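Local coordinates for protein cortical-lytic enzyme (PDB 4S3J) that acts as a spore cortex-lytic N-acetylglucosaminidase that probably cleaves partially degraded peptidoglycan during Bacillus germination, at residues Ala137-Glu142 and Val172-Glu177; Phe141-Asp146 and Ala183-Val188; Ile215-Glu220 and Arg232-Val237. All coordinates share one frame; numbering follows the deposited sequence.

Interaction 1 (Ala137-Glu142 and Val172-Glu177); sequences AYFSFE and VITNIE
Ser140 and Thr174 meet because each turns its hydroxyl into the sector between its own backbone N and carbonyl carbon (chi1 73° and 53°). Ser140 OG and Thr174 OG1 thus share a hydrogen bond of 2.8 Å in which either could be the donor. The same turn of Thr174 folds its methyl in beside the bond, CG2 lying 3.6 Å from Ser140 CB. On this side the Phe139 ring crosses the partner side chains at about a right angle: CZ meets Thr174 CG2 at 3.7 Å, while CD2 and CE1 rest near Val172 CG1 and Ile176 CD1. Ser140 CB lies over one face of that ring, toward its rim, the two residues being joined by a cis peptide. Trp408 meets the Phe139 ring edge-to-face, and the side chain of Phe139 lies about 6 Å from that of Glu220, the probable proton donor. Beyond the hydroxyl pair the extended Glu142 slants past Thr174 and brings OE2 to 3.7 Å from Ile176 CG2.

The backbones form a parallel ladder between neighbouring strands of the glycoside hydrolase family 18 barrel. Phe141 N donates to Val172 O (2.8 Å) and Phe141 O accepts from Thr174 N (2.9 Å). The short strand axes diverge by 55°, and at the N-terminal end a water takes over: it donates to Tyr138 O and accepts from Val172 N, while Val172 CB presses on the same carbonyl at 3.5 Å.

The chemistry is therefore mixed: one of the two buried hydroxyls can donate to the other, with Asp218 of the next strand also touching Thr174 and Phe139; a water bridges the strands where they diverge; and carbon contacts from Val172, Thr174 and Ile176 hold one side of the Phe139 ring near the probable proton donor.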
loop_
_atom_site.group_PDB
_atom_site.type_symbol
_atom_site.label_atom_id
_atom_site.label_comp_id
_atom_site.label_asym_id
_atom_site.label_seq_id
_atom_site.Cartn_x
_atom_site.Cartn_y
_atom_site.Cartn_z
ATOM N N ALA A 137 5.905 10.487 -1.426
ATOM C CA ALA A 137 6.815 10.491 -0.277
ATOM C C ALA A 137 8.210 10.020 -0.632
ATOM O O ALA A 137 8.461 8.811 -0.698
ATOM C CB ALA A 137 6.263 9.620 0.840
ATOM N N TYR A 138 9.129 10.964 -0.826
ATOM C CA TYR A 138 10.501 10.633 -1.156
ATOM C C TYR A 138 11.280 10.315 0.119
ATOM O O TYR A 138 11.548 11.179 0.959
ATOM C CB TYR A 138 11.131 11.766 -1.971
ATOM C CG TYR A 138 12.518 11.476 -2.531
ATOM C CD1 TYR A 138 13.051 10.202 -2.524
ATOM C CD2 TYR A 138 13.303 12.501 -3.041
ATOM C CE1 TYR A 138 14.319 9.957 -3.018
ATOM C CE2 TYR A 138 14.558 12.253 -3.556
ATOM C CZ TYR A 138 15.065 10.996 -3.530
ATOM O OH TYR A 138 16.336 10.747 -4.030
ATOM N N PHE A 139 11.631 9.042 0.253
ATOM C CA PHE A 139 12.265 8.513 1.451
ATOM C C PHE A 139 13.783 8.553 1.287
ATOM O O PHE A 139 14.295 7.834 0.410
ATOM C CB PHE A 139 11.805 7.065 1.677
ATOM C CG PHE A 139 12.167 6.512 3.035
ATOM C CD1 PHE A 139 13.423 6.002 3.277
ATOM C CD2 PHE A 139 11.219 6.450 4.047
ATOM C CE1 PHE A 139 13.752 5.479 4.530
ATOM C CE2 PHE A 139 11.547 5.924 5.279
ATOM C CZ PHE A 139 12.799 5.440 5.515
ATOM N N SER A 140 14.547 9.344 2.059
ATOM C CA SER A 140 14.090 10.293 3.089
ATOM C C SER A 140 15.149 11.381 3.302
ATOM O O SER A 140 16.254 11.286 2.791
ATOM C CB SER A 140 13.847 9.585 4.429
ATOM O OG SER A 140 15.086 9.248 5.033
ATOM N N PHE A 141 14.779 12.415 4.041
ATOM C CA PHE A 141 15.725 13.367 4.634
ATOM C C PHE A 141 16.116 12.828 5.997
ATOM O O PHE A 141 15.238 12.568 6.821
ATOM C CB PHE A 141 15.090 14.738 4.810
ATOM C CG PHE A 141 14.854 15.496 3.535
ATOM C CD1 PHE A 141 13.883 15.071 2.628
ATOM C CD2 PHE A 141 15.565 16.652 3.254
ATOM C CE1 PHE A 141 13.653 15.776 1.472
ATOM C CE2 PHE A 141 15.326 17.365 2.082
ATOM C CZ PHE A 141 14.368 16.923 1.197
ATOM N N GLU A 142 17.411 12.668 6.259
ATOM C CA GLU A 142 17.866 12.132 7.532
ATOM C C GLU A 142 18.210 13.273 8.484
ATOM O O GLU A 142 18.979 14.156 8.132
ATOM C CB GLU A 142 19.074 11.207 7.325
ATOM C CG GLU A 142 18.697 10.025 6.407
ATOM C CD GLU A 142 19.811 9.026 6.132
ATOM O OE1 GLU A 142 20.973 9.272 6.510
ATOM O OE2 GLU A 142 19.506 7.979 5.512
ATOM N N VAL A 172 9.733 13.898 4.007
ATOM C CA VAL A 172 9.870 12.736 4.850
ATOM C C VAL A 172 11.167 12.798 5.642
ATOM O O VAL A 172 12.245 12.773 5.074
ATOM C CB VAL A 172 9.857 11.424 4.019
ATOM C CG1 VAL A 172 9.991 10.214 4.918
ATOM C CG2 VAL A 172 8.587 11.318 3.162
ATOM N N ILE A 173 11.041 12.876 6.961
ATOM C CA ILE A 173 12.189 13.020 7.847
ATOM C C ILE A 173 12.347 11.786 8.726
ATOM O O ILE A 173 11.417 11.403 9.441
ATOM C CB ILE A 173 12.039 14.281 8.728
ATOM C CG1 ILE A 173 11.953 15.524 7.845
ATOM C CG2 ILE A 173 13.219 14.440 9.678
ATOM C CD1 ILE A 173 11.294 16.700 8.509
ATOM N N THR A 174 13.540 11.190 8.704
ATOM C CA THR A 174 13.827 9.996 9.496
ATOM C C THR A 174 14.922 10.237 10.523
ATOM O O THR A 174 15.771 11.121 10.356
ATOM C CB THR A 174 14.287 8.806 8.612
ATOM O OG1 THR A 174 15.383 9.195 7.778
ATOM C CG2 THR A 174 13.154 8.331 7.718
ATOM N N ASN A 175 14.919 9.407 11.565
ATOM C CA ASN A 175 16.029 9.411 12.526
ATOM C C ASN A 175 17.011 8.278 12.222
ATOM O O ASN A 175 17.308 7.433 13.074
ATOM C CB ASN A 175 15.512 9.296 13.959
ATOM C CG ASN A 175 14.757 8.017 14.200
ATOM O OD1 ASN A 175 14.008 7.548 13.332
ATOM N ND2 ASN A 175 14.927 7.449 15.391
ATOM N N ILE A 176 17.488 8.251 10.978
ATOM C CA ILE A 176 18.473 7.271 10.532
ATOM C C ILE A 176 19.886 7.817 10.637
ATOM O O ILE A 176 20.157 8.946 10.204
ATOM C CB ILE A 176 18.190 6.840 9.103
ATOM C CG1 ILE A 176 16.885 6.059 9.063
ATOM C CG2 ILE A 176 19.335 5.977 8.568
ATOM C CD1 ILE A 176 16.353 5.779 7.654
ATOM N N GLU A 177 20.775 7.009 11.221
ATOM C CA GLU A 177 22.203 7.287 11.258
ATOM C C GLU A 177 22.919 6.055 10.747
ATOM O O GLU A 177 22.664 4.961 11.243
ATOM C CB GLU A 177 22.691 7.588 12.691
ATOM C CG GLU A 177 22.251 8.909 13.236
ATOM C CD GLU A 177 22.943 9.288 14.552
ATOM O OE1 GLU A 177 22.936 8.485 15.516
ATOM O OE2 GLU A 177 23.507 10.395 14.608
HETATM O O HOH W 1 10.924 13.867 1.316
#

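Interaction 2 (Phe141-Asp146 and Ala183-Val188)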
loop_
_atom_site.group_PDB
_atom_site.type_symbol
_atom_site.label_atom_id
_atom_site.label_comp_id
_atom_site.label_asym_id
_atom_site.label_seq_id
_atom_site.Cartn_x
_atom_site.Cartn_y
_atom_site.Cartn_z
ATOM N N PHE A 141 14.779 12.415 4.041
ATOM C CA PHE A 141 15.725 13.367 4.634
ATOM C C PHE A 141 16.116 12.828 5.997
ATOM O O PHE A 141 15.238 12.568 6.821
ATOM C CB PHE A 141 15.090 14.738 4.810
ATOM C CG PHE A 141 14.854 15.496 3.535
ATOM C CD1 PHE A 141 13.883 15.071 2.628
ATOM C CD2 PHE A 141 15.565 16.652 3.254
ATOM C CE1 PHE A 141 13.653 15.776 1.472
ATOM C CE2 PHE A 141 15.326 17.365 2.082
ATOM C CZ PHE A 141 14.368 16.923 1.197
ATOM N N GLU A 142 17.411 12.668 6.259
ATOM C CA GLU A 142 17.866 12.132 7.532
ATOM C C GLU A 142 18.210 13.273 8.484
ATOM O O GLU A 142 18.979 14.156 8.132
ATOM C CB GLU A 142 19.074 11.207 7.325
ATOM C CG GLU A 142 18.697 10.025 6.407
ATOM C CD GLU A 142 19.811 9.026 6.132
ATOM O OE1 GLU A 142 20.973 9.272 6.510
ATOM O OE2 GLU A 142 19.506 7.979 5.512
ATOM N N ALA A 143 17.606 13.250 9.667
ATOM C CA ALA A 143 17.870 14.233 10.710
ATOM C C ALA A 143 19.288 14.059 11.214
ATOM O O ALA A 143 19.780 12.935 11.295
ATOM C CB ALA A 143 16.886 14.060 11.837
ATOM N N LYS A 144 19.920 15.172 11.586
ATOM C CA LYS A 144 21.299 15.187 12.096
ATOM C C LYS A 144 21.327 15.805 13.477
ATOM O O LYS A 144 20.425 16.543 13.845
ATOM C CB LYS A 144 22.210 15.942 11.121
ATOM C CG LYS A 144 22.410 15.167 9.830
ATOM C CD LYS A 144 22.907 16.012 8.665
ATOM C CE LYS A 144 24.183 16.785 8.924
ATOM N NZ LYS A 144 24.386 17.765 7.813
ATOM N N ARG A 145 22.391 15.509 14.225
ATOM C CA ARG A 145 22.492 15.923 15.618
ATOM C C ARG A 145 22.685 17.426 15.798
ATOM O O ARG A 145 22.528 17.936 16.912
ATOM C CB ARG A 145 23.633 15.163 16.284
ATOM C CG ARG A 145 23.294 13.706 16.550
ATOM C CD ARG A 145 24.490 12.938 17.100
ATOM N NE ARG A 145 24.205 11.503 17.142
ATOM C CZ ARG A 145 24.550 10.683 18.127
ATOM N NH1 ARG A 145 25.262 11.128 19.176
ATOM N NH2 ARG A 145 24.208 9.402 18.056
ATOM N N ASP A 146 23.026 18.136 14.722
ATOM C CA ASP A 146 23.114 19.600 14.767
ATOM C C ASP A 146 21.825 20.272 14.294
ATOM O O ASP A 146 21.775 21.487 14.157
ATOM C CB ASP A 146 24.313 20.082 13.944
ATOM C CG ASP A 146 24.207 19.756 12.471
ATOM O OD1 ASP A 146 23.256 19.065 12.066
ATOM O OD2 ASP A 146 25.116 20.169 11.717
ATOM N N ALA A 183 17.877 5.546 18.248
ATOM C CA ALA A 183 17.331 6.125 19.472
ATOM C C ALA A 183 18.198 7.286 19.991
ATOM O O ALA A 183 17.682 8.243 20.583
ATOM C CB ALA A 183 17.197 5.066 20.540
ATOM N N ASP A 184 19.513 7.177 19.822
ATOM C CA ASP A 184 20.413 8.218 20.334
ATOM C C ASP A 184 20.192 9.541 19.619
ATOM O O ASP A 184 20.231 10.609 20.236
ATOM C CB ASP A 184 21.879 7.791 20.186
ATOM C CG ASP A 184 22.252 6.648 21.102
ATOM O OD1 ASP A 184 21.529 6.430 22.099
ATOM O OD2 ASP A 184 23.282 5.987 20.833
ATOM N N LEU A 185 19.935 9.475 18.319
ATOM C CA LEU A 185 19.652 10.676 17.536
ATOM C C LEU A 185 18.375 11.385 18.013
ATOM O O LEU A 185 18.387 12.591 18.222
ATOM C CB LEU A 185 19.544 10.319 16.051
ATOM C CG LEU A 185 19.111 11.390 15.053
ATOM C CD1 LEU A 185 19.975 12.652 15.113
ATOM C CD2 LEU A 185 19.138 10.779 13.642
ATOM N N THR A 186 17.271 10.655 18.173
ATOM C CA THR A 186 16.049 11.298 18.660
ATOM C C THR A 186 16.193 11.783 20.100
ATOM O O THR A 186 15.559 12.748 20.473
ATOM C CB THR A 186 14.790 10.376 18.525
ATOM O OG1 THR A 186 15.164 9.006 18.670
ATOM C CG2 THR A 186 14.164 10.540 17.158
ATOM N N SER A 187 17.034 11.151 20.920
ATOM C CA SER A 187 17.205 11.658 22.277
ATOM C C SER A 187 17.807 13.059 22.252
ATOM O O SER A 187 17.411 13.927 23.037
ATOM C CB SER A 187 18.059 10.712 23.114
ATOM O OG SER A 187 17.302 9.552 23.455
ATOM N N VAL A 188 18.765 13.293 21.359
ATOM C CA VAL A 188 19.333 14.633 21.247
ATOM C C VAL A 188 18.267 15.625 20.797
ATOM O O VAL A 188 18.041 16.633 21.451
ATOM C CB VAL A 188 20.538 14.678 20.269
ATOM C CG1 VAL A 188 21.024 16.103 20.105
ATOM C CG2 VAL A 188 21.670 13.799 20.780
#
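The guanidinium of Arg145, held by a salt bridge from NE to Glu177 OE2, passes along the start of helix 183-191 with one face lying over Asp184 C. Its NH2 reaches Asp184 CB at 3.5 Å, but the acid is no salt-bridge partner: Arg145 NH2 and Asp184 OD2 are 4.5 Å apart, the two flat groups standing 86° to each other. The side chains run side by side in the same direction, and their opposite charges would attract weakly.

Leu185 carries the apolar part. Its chi1 of 174° swings CG out beside the carbonyl carbon, and its two methyls meet successive residues at the strand end: CD2 touches Ala143 O at 3.3 Å, and CD1 packs on Arg145 CG at 3.8 Å. One helical turn further on, Val188 CG1 approaches Arg145 O at 4.0 Å. Outside the two segments, Ser182 OG accepts from Leu185 N, and Lys198 NZ binds Asp146 O.

Here the loop leaving the C-terminal end of strand 135-143 is held against helix 183-191, which follows the next barrel strand, 168-177, an arrangement characteristic of the catalytic rim of a TIM barrel, where such loops and extra helices surround the active-site mouth.

Interaction 3 (Ile215-Glu220 and Arg232-Val237)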
loop_
_atom_site.group_PDB
_atom_site.type_symbol
_atom_site.label_atom_id
_atom_site.label_comp_id
_atom_site.label_asym_id
_atom_site.label_seq_id
_atom_site.Cartn_x
_atom_site.Cartn_y
_atom_site.Cartn_z
ATOM N N ILE A 215 4.606 17.728 6.209
ATOM C CA ILE A 215 5.820 17.338 6.908
ATOM C C ILE A 215 5.567 16.026 7.621
ATOM O O ILE A 215 4.650 15.924 8.447
ATOM C CB ILE A 215 6.265 18.414 7.933
ATOM C CG1 ILE A 215 6.697 19.714 7.239
ATOM C CG2 ILE A 215 7.502 17.941 8.702
ATOM C CD1 ILE A 215 5.652 20.489 6.565
ATOM N N HIS A 216 6.349 15.016 7.261
ATOM C CA HIS A 216 6.132 13.661 7.737
ATOM C C HIS A 216 7.314 13.115 8.539
ATOM O O HIS A 216 8.403 12.969 7.999
ATOM C CB HIS A 216 5.888 12.713 6.566
ATOM C CG HIS A 216 5.544 11.323 6.998
ATOM N ND1 HIS A 216 4.255 10.920 7.217
ATOM C CD2 HIS A 216 6.331 10.259 7.305
ATOM C CE1 HIS A 216 4.244 9.658 7.621
ATOM N NE2 HIS A 216 5.496 9.245 7.689
ATOM N N PHE A 217 7.079 12.773 9.805
ATOM C CA PHE A 217 8.108 12.160 10.632
ATOM C C PHE A 217 7.976 10.651 10.687
ATOM O O PHE A 217 6.923 10.090 11.074
ATOM C CB PHE A 217 8.075 12.741 12.041
ATOM C CG PHE A 217 8.412 14.185 12.079
ATOM C CD1 PHE A 217 9.733 14.591 12.016
ATOM C CD2 PHE A 217 7.421 15.145 12.175
ATOM C CE1 PHE A 217 10.061 15.918 12.031
ATOM C CE2 PHE A 217 7.746 16.490 12.198
ATOM C CZ PHE A 217 9.072 16.875 12.127
ATOM N N ASP A 218 9.019 10.000 10.193
ATOM C CA ASP A 218 9.175 8.572 10.354
ATOM C C ASP A 218 10.306 8.349 11.346
ATOM O O ASP A 218 11.444 8.087 10.955
ATOM C CB ASP A 218 9.460 7.887 9.026
ATOM C CG ASP A 218 9.599 6.383 9.175
ATOM O OD1 ASP A 218 9.172 5.851 10.227
ATOM O OD2 ASP A 218 10.106 5.736 8.237
ATOM N N PHE A 219 9.988 8.516 12.625
ATOM C CA PHE A 219 10.922 8.243 13.718
ATOM C C PHE A 219 10.608 6.853 14.272
ATOM O O PHE A 219 9.481 6.600 14.748
ATOM C CB PHE A 219 10.804 9.294 14.838
ATOM C CG PHE A 219 11.398 10.654 14.506
ATOM C CD1 PHE A 219 12.133 10.874 13.353
ATOM C CD2 PHE A 219 11.232 11.714 15.391
ATOM C CE1 PHE A 219 12.683 12.117 13.086
ATOM C CE2 PHE A 219 11.781 12.955 15.122
ATOM C CZ PHE A 219 12.512 13.151 13.968
ATOM N N GLU A 220 11.559 5.936 14.156
ATOM C CA GLU A 220 11.407 4.575 14.671
ATOM C C GLU A 220 12.575 4.222 15.596
ATOM O O GLU A 220 13.598 4.894 15.583
ATOM C CB GLU A 220 11.300 3.576 13.522
ATOM C CG GLU A 220 10.096 3.857 12.641
ATOM C CD GLU A 220 9.955 2.885 11.502
ATOM O OE1 GLU A 220 10.165 1.670 11.712
ATOM O OE2 GLU A 220 9.658 3.346 10.374
ATOM N N ARG A 232 5.633 16.111 22.607
ATOM C CA ARG A 232 5.878 17.549 22.717
ATOM C C ARG A 232 6.518 18.109 21.461
ATOM O O ARG A 232 6.186 19.208 21.032
ATOM C CB ARG A 232 6.772 17.886 23.912
ATOM C CG ARG A 232 6.182 17.638 25.272
ATOM C CD ARG A 232 6.981 18.396 26.314
ATOM N NE ARG A 232 8.363 17.917 26.381
ATOM C CZ ARG A 232 8.774 16.910 27.146
ATOM N NH1 ARG A 232 7.910 16.275 27.932
ATOM N NH2 ARG A 232 10.052 16.542 27.136
ATOM N N PHE A 233 7.461 17.371 20.878
ATOM C CA PHE A 233 8.050 17.809 19.626
ATOM C C PHE A 233 6.972 17.961 18.550
ATOM O O PHE A 233 6.943 18.958 17.834
ATOM C CB PHE A 233 9.133 16.824 19.163
ATOM C CG PHE A 233 9.612 17.064 17.763
ATOM C CD1 PHE A 233 10.346 18.194 17.451
ATOM C CD2 PHE A 233 9.345 16.143 16.755
ATOM C CE1 PHE A 233 10.799 18.414 16.164
ATOM C CE2 PHE A 233 9.802 16.359 15.464
ATOM C CZ PHE A 233 10.526 17.492 15.171
ATOM N N LEU A 234 6.085 16.980 18.436
ATOM C CA LEU A 234 5.051 17.050 17.413
ATOM C C LEU A 234 4.135 18.244 17.665
ATOM O O LEU A 234 3.780 18.947 16.712
ATOM C CB LEU A 234 4.258 15.746 17.359
ATOM C CG LEU A 234 5.051 14.535 16.836
ATOM C CD1 LEU A 234 4.219 13.300 17.068
ATOM C CD2 LEU A 234 5.430 14.674 15.354
ATOM N N ARG A 235 3.815 18.536 18.932
ATOM C CA ARG A 235 3.015 19.715 19.218
ATOM C C ARG A 235 3.776 20.966 18.811
ATOM O O ARG A 235 3.200 21.882 18.247
ATOM C CB ARG A 235 2.623 19.813 20.705
ATOM C CG ARG A 235 1.838 18.629 21.236
ATOM C CD ARG A 235 1.423 18.774 22.701
ATOM N NE ARG A 235 0.798 17.534 23.161
ATOM C CZ ARG A 235 1.345 16.662 24.005
ATOM N NH1 ARG A 235 2.535 16.894 24.553
ATOM N NH2 ARG A 235 0.685 15.552 24.321
ATOM N N ASN A 236 5.080 21.006 19.086
ATOM C CA ASN A 236 5.865 22.191 18.744
ATOM C C ASN A 236 5.898 22.443 17.240
ATOM O O ASN A 236 5.797 23.582 16.797
ATOM C CB ASN A 236 7.292 22.068 19.266
ATOM C CG ASN A 236 7.379 22.185 20.785
ATOM O OD1 ASN A 236 6.450 22.662 21.448
ATOM N ND2 ASN A 236 8.497 21.730 21.343
ATOM N N VAL A 237 6.044 21.381 16.450
ATOM C CA VAL A 237 6.024 21.530 14.998
ATOM C C VAL A 237 4.640 21.965 14.518
ATOM O O VAL A 237 4.525 22.889 13.716
ATOM C CB VAL A 237 6.415 20.216 14.276
ATOM C CG1 VAL A 237 6.278 20.383 12.767
ATOM C CG2 VAL A 237 7.845 19.810 14.638
#
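Phe217 and Phe233 make a T-shaped pair between strand 214-218 and helix 227-240, elements of one beta-alpha-beta unit of the TIM barrel. The edge of Phe233 points at the face of Phe217, with ring centroids 4.9 Å apart and planes at 73°. CZ of Phe233 comes within 3.4 Å of Phe217 CZ, a close fit. Leu234 CD2 slides past the ring to 3.8 Å from Phe217 CD2, and Val237 CG2 reaches Phe217 CZ at 4.1 Å, so three residues over about one turn of the helix pack on the helix-facing side of Phe217. Phe233 CG stands anti to the backbone N (chi1 169°), which carries its ring toward the strand and also brings CE2 to 4.0 Å from Phe219 CE2.

In the next shell Ile173 and Ile203 touch Phe217, Ile200 touches Phe233, and Tyr230 meets the Phe219 ring. The strand and helix segments run almost antiparallel, as expected for a barrel strand and the helix that returns outside it.

Phe217 and Phe219 face the helix layer, while His216, Asp218 and Glu220 turn to the barrel interior; the sequence around Glu220, the probable proton donor, matches the DxE end of the family 18 signature. Its backbone is tied to the preceding barrel strand through Glu220 O, which accepts a hydrogen bond from Asn175 ND2.

Overall arrangement
From the N terminus, strand 135-143 opens both interaction 1 and interaction 2. Interaction 1 closes a 29-residue loop containing helix 155-164 when strand 168-177 returns beside it. Interaction 2 begins at the far end of the same strand and closes later, on helix 183-191, so the two loops overlap in staggered fashion, sharing Phe141 and Glu142. Interaction 3 follows in series, closing an 11-residue loop from strand 214-218 to helix 227-240. Probable backbone hydrogen bonds from Ile173 N to His216 O and Asp218 N to Ile173 O link interactions 1 and 3 across neighbouring barrel strands, while Thr186 packs on Phe219 to join interactions 2 and 3. Together they tie three adjacent strands to the rim and outer helix layer.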